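Side-chain contacts in poly-beta-1,6-N-acetyl-D-glucosamine N-deacetylase (Aggregatibacter actinomycetemcomitans, PDB 4U10), which probably removes N-acetyl groups from poly-beta-1,6-N-acetyl-D-glucosamine, this chain being the metal-dependent polysaccharide deacetylase part of a longer protein: residues 112-116 with 117-121; 175-178 with 179-182. One frame throughout, in Å; residues are numbered along the deposited sequence. Where two conformers were deposited one is given.

Both contacts are local, and each closes a short turn of one continuous run of chain within the polysaccharide deacetylase region. From the N terminus, the chain passes through most of the central sheet, including strands 68-75 and 95-99, before contact 1 folds strands 112-114 and 117-119 into a hairpin beside the zinc site formed by Asp75, His144 and His149. It next adds strand 139-141 to the sheet and runs through short peripheral strands; contact 2 then starts helix 177-199 just after strand 173-174. The two lie in series, neither nested nor crossed, with nearest atoms about 18 Å apart. Contact 2 is a surface feature away from the zinc sites.

Contact 1 (112-116 with 117-121); sequences IPYAN and IKLPR
Ile117 O is gripped twice: Tyr114 N donates to it over 2.7 Å, and a water that also donates to Ala115 O gives it a second bond. In return Ile117 N donates to Tyr114 O at 3.0 Å. Further along, Ile112 N donates to Leu119 O at 2.8 Å and Ile112 O receives Leu119 N at the same length. Pro113 suits its place between these bonded pairs because, opposite Lys118, it sits in a non-hydrogen-bonded pair where no N-H is needed; the Lys118 chain starts against it, CG 4.3 Å from Pro113 CA. This is a two-residue beta hairpin closed by a type II' turn from Tyr114 to Ile117. Ala115 takes the first corner with a positive phi of 47°, an unusual value for a residue with a side chain. Ile112, Tyr114, Ile117 and Leu119 project from one face. There Leu119 CD1 meets the Tyr114 ring obliquely, 3.4 Å from CD2, and also lies near CG and CB, so the leucine methyl nestles against the ring and the CB that carries it. A chi1 of -167° swings the tyrosine past the leucine to Phe25, which it meets edge-to-face, and to Trp103; its side chain comes within about 4 Å of that of the zinc ligand His149. Ile112 CB packs beside Leu119 CB at 4.3 Å, and its CD1 extends towards the aliphatic part of Arg121, whose guanidinium group binds the carbonyl oxygens of Val125, Leu104 and Thr106.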
# COMPACT_ATOMS: atom_id res chain seq x y z
N ILE A 112 -18.61 -5.82 -3.08
CA ILE A 112 -17.98 -4.57 -2.71
C ILE A 112 -18.22 -3.61 -3.82
O ILE A 112 -17.70 -3.82 -4.91
CB ILE A 112 -16.47 -4.76 -2.59
CG1 ILE A 112 -16.23 -5.62 -1.34
CG2 ILE A 112 -15.75 -3.41 -2.57
CD1 ILE A 112 -14.91 -6.24 -1.28
N PRO A 113 -18.93 -2.51 -3.52
CA PRO A 113 -19.17 -1.46 -4.52
C PRO A 113 -17.83 -0.85 -4.92
O PRO A 113 -17.09 -0.46 -4.05
CB PRO A 113 -20.03 -0.42 -3.79
CG PRO A 113 -20.42 -1.04 -2.49
CD PRO A 113 -19.41 -2.10 -2.18
N TYR A 114 -17.55 -0.77 -6.22
CA TYR A 114 -16.25 -0.34 -6.71
C TYR A 114 -16.44 0.37 -8.06
O TYR A 114 -16.60 -0.29 -9.09
CB TYR A 114 -15.33 -1.55 -6.84
CG TYR A 114 -13.87 -1.26 -7.05
CD1 TYR A 114 -13.39 -0.68 -8.24
CD2 TYR A 114 -12.93 -1.65 -6.10
CE1 TYR A 114 -12.03 -0.45 -8.44
CE2 TYR A 114 -11.58 -1.44 -6.31
CZ TYR A 114 -11.13 -0.84 -7.46
OH TYR A 114 -9.79 -0.66 -7.59
N ALA A 115 -16.39 1.70 -8.02
CA ALA A 115 -16.76 2.59 -9.14
C ALA A 115 -18.12 2.14 -9.72
O ALA A 115 -19.11 2.14 -9.00
CB ALA A 115 -15.65 2.66 -10.19
N ASN A 116 -18.16 1.75 -10.99
CA ASN A 116 -19.45 1.42 -11.60
C ASN A 116 -19.92 -0.02 -11.32
O ASN A 116 -21.00 -0.39 -11.78
CB ASN A 116 -19.38 1.55 -13.13
CG ASN A 116 -19.16 2.96 -13.58
OD1 ASN A 116 -19.59 3.92 -12.93
ND2 ASN A 116 -18.49 3.09 -14.72
N ILE A 117 -19.10 -0.84 -10.65
CA ILE A 117 -19.38 -2.25 -10.52
C ILE A 117 -19.34 -2.71 -9.05
O ILE A 117 -19.06 -1.93 -8.14
CB ILE A 117 -18.40 -3.10 -11.36
CG1 ILE A 117 -16.97 -3.07 -10.77
CG2 ILE A 117 -18.47 -2.67 -12.82
CD1 ILE A 117 -16.00 -4.09 -11.36
N LYS A 118 -19.69 -3.97 -8.83
CA LYS A 118 -19.66 -4.59 -7.52
C LYS A 118 -18.77 -5.83 -7.61
O LYS A 118 -18.95 -6.66 -8.50
CB LYS A 118 -21.10 -4.90 -7.11
CG LYS A 118 -21.96 -3.62 -7.03
CD LYS A 118 -23.31 -3.91 -6.41
CE LYS A 118 -24.32 -2.78 -6.71
NZ LYS A 118 -25.73 -3.29 -6.73
N LEU A 119 -17.81 -5.96 -6.70
CA LEU A 119 -16.83 -7.03 -6.76
C LEU A 119 -17.12 -8.17 -5.75
O LEU A 119 -17.46 -7.88 -4.58
CB LEU A 119 -15.46 -6.45 -6.41
CG LEU A 119 -14.76 -5.55 -7.40
CD1 LEU A 119 -13.54 -4.92 -6.71
CD2 LEU A 119 -14.35 -6.36 -8.61
N PRO A 120 -16.92 -9.44 -6.16
CA PRO A 120 -17.00 -10.56 -5.24
C PRO A 120 -16.12 -10.26 -4.04
O PRO A 120 -15.09 -9.59 -4.19
CB PRO A 120 -16.47 -11.73 -6.07
CG PRO A 120 -16.72 -11.37 -7.50
CD PRO A 120 -16.56 -9.89 -7.54
N ARG A 121 -16.57 -10.65 -2.86
CA ARG A 121 -15.79 -10.42 -1.65
C ARG A 121 -14.38 -11.11 -1.74
O ARG A 121 -13.42 -10.61 -1.16
CB ARG A 121 -16.59 -10.80 -0.40
CG ARG A 121 -15.81 -10.90 0.92
CD ARG A 121 -15.40 -9.53 1.45
NE ARG A 121 -14.58 -9.60 2.67
CZ ARG A 121 -13.30 -9.97 2.70
NH1 ARG A 121 -12.67 -10.27 1.58
NH2 ARG A 121 -12.64 -9.98 3.84
O HOH W 1 -20.59 0.46 -7.44

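Contact 2 (175-178 with 179-182); sequences ESKT and EYKN
Glu175 lies across Tyr180 at about a right angle, its carboxylate plane turned 44° from the ring. The extended glutamate brings OE1 to 3.4 Å from Tyr180 CB, near the root of the ring rather than its hydroxyl end. That same oxygen forms a salt bridge with Arg183 and accepts a hydrogen bond from Glu168 N, two polar partners that should hold the carboxylate in place and probably favour its charged form. Lys177, modelled in two conformations, in one of them runs beside Tyr180 with CD near the ring edge, so this touch is less certain. A chi1 of 166° turns the buried Tyr180 ring toward Val216 and Pro167, while OH bonds with Val164 O and Asn214 ND2. The start of helix 177-199 is a capping box: Ser176, the N-cap, and Glu179 each offer a side-chain acceptor to the other's backbone N-H. Ser176 N donates to Glu179 OE1 at 3.0 Å, nearly straight at 163° and on the anti lone pair, while Glu179 N donates to Ser176 OG, an atom whose position is less sure. Serine is short enough to turn back on the first helical turn, and glutamate long enough to fold back to the N-H of Ser176. Glu179 also crosses Glu175, with CG of Glu175 4.2 Å from CB of Glu179. Ordinary helical bonds follow, beginning with Tyr180 N to Ser176 O at 2.9 Å. Lys181 reaches across to Asp219 of helix 215-222 in a salt bridge.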
# COMPACT_ATOMS: atom_id res chain seq x y z
N GLU A 175 -17.78 20.75 -0.50
CA GLU A 175 -17.44 20.59 0.91
C GLU A 175 -16.72 21.78 1.47
O GLU A 175 -15.84 22.29 0.86
CB GLU A 175 -16.44 19.43 1.07
CG GLU A 175 -17.11 18.10 1.26
CD GLU A 175 -16.11 16.98 1.47
OE1 GLU A 175 -15.00 17.04 0.88
OE2 GLU A 175 -16.45 16.12 2.28
N SER A 176 -16.98 22.12 2.71
CA SER A 176 -16.16 23.12 3.34
C SER A 176 -14.81 22.49 3.70
O SER A 176 -14.66 21.28 3.64
CB SER A 176 -16.85 23.67 4.56
OG SER A 176 -17.03 22.69 5.52
N LYS A 177 -13.82 23.33 3.96
CA LYS A 177 -12.49 22.79 4.27
C LYS A 177 -12.62 21.97 5.54
O LYS A 177 -11.98 20.93 5.66
CB LYS A 177 -11.46 23.91 4.39
CG LYS A 177 -10.02 23.45 4.35
CD LYS A 177 -9.71 22.58 3.12
CE LYS A 177 -8.24 22.57 2.88
NZ LYS A 177 -7.70 23.88 3.38
N THR A 178 -13.49 22.38 6.43
CA THR A 178 -13.77 21.68 7.63
C THR A 178 -14.47 20.38 7.42
O THR A 178 -14.14 19.43 8.09
CB THR A 178 -14.52 22.62 8.59
OG1 THR A 178 -13.62 23.68 8.92
CG2 THR A 178 -14.83 21.93 9.81
N GLU A 179 -15.42 20.33 6.49
CA GLU A 179 -16.11 19.07 6.15
C GLU A 179 -15.08 18.08 5.50
O GLU A 179 -15.03 16.92 5.82
CB GLU A 179 -17.31 19.37 5.23
CG GLU A 179 -18.30 20.40 5.79
CD GLU A 179 -19.58 20.62 4.96
OE1 GLU A 179 -19.56 21.12 3.77
OE2 GLU A 179 -20.66 20.25 5.55
N TYR A 180 -14.25 18.58 4.61
CA TYR A 180 -13.29 17.78 3.90
C TYR A 180 -12.26 17.20 4.89
O TYR A 180 -11.96 15.98 4.89
CB TYR A 180 -12.65 18.67 2.80
CG TYR A 180 -11.41 18.10 2.19
CD1 TYR A 180 -11.33 16.73 1.85
CD2 TYR A 180 -10.29 18.93 1.95
CE1 TYR A 180 -10.19 16.24 1.30
CE2 TYR A 180 -9.15 18.43 1.41
CZ TYR A 180 -9.07 17.09 1.12
OH TYR A 180 -7.88 16.61 0.60
N LYS A 181 -11.75 18.03 5.77
CA LYS A 181 -10.79 17.53 6.74
C LYS A 181 -11.38 16.48 7.64
O LYS A 181 -10.70 15.48 7.99
CB LYS A 181 -10.18 18.64 7.58
CG LYS A 181 -9.17 18.04 8.57
CD LYS A 181 -8.27 19.04 9.28
CE LYS A 181 -7.15 18.35 10.03
NZ LYS A 181 -6.27 17.60 9.08
N ASN A 182 -12.60 16.71 8.12
CA ASN A 182 -13.37 15.78 8.94
C ASN A 182 -13.52 14.41 8.26
O ASN A 182 -13.47 13.39 8.88
CB ASN A 182 -14.80 16.34 9.13
CG ASN A 182 -14.94 17.28 10.32
OD1 ASN A 182 -13.96 17.60 11.02
ND2 ASN A 182 -16.19 17.71 10.58
O HOH W 2 -12.53 19.47 10.46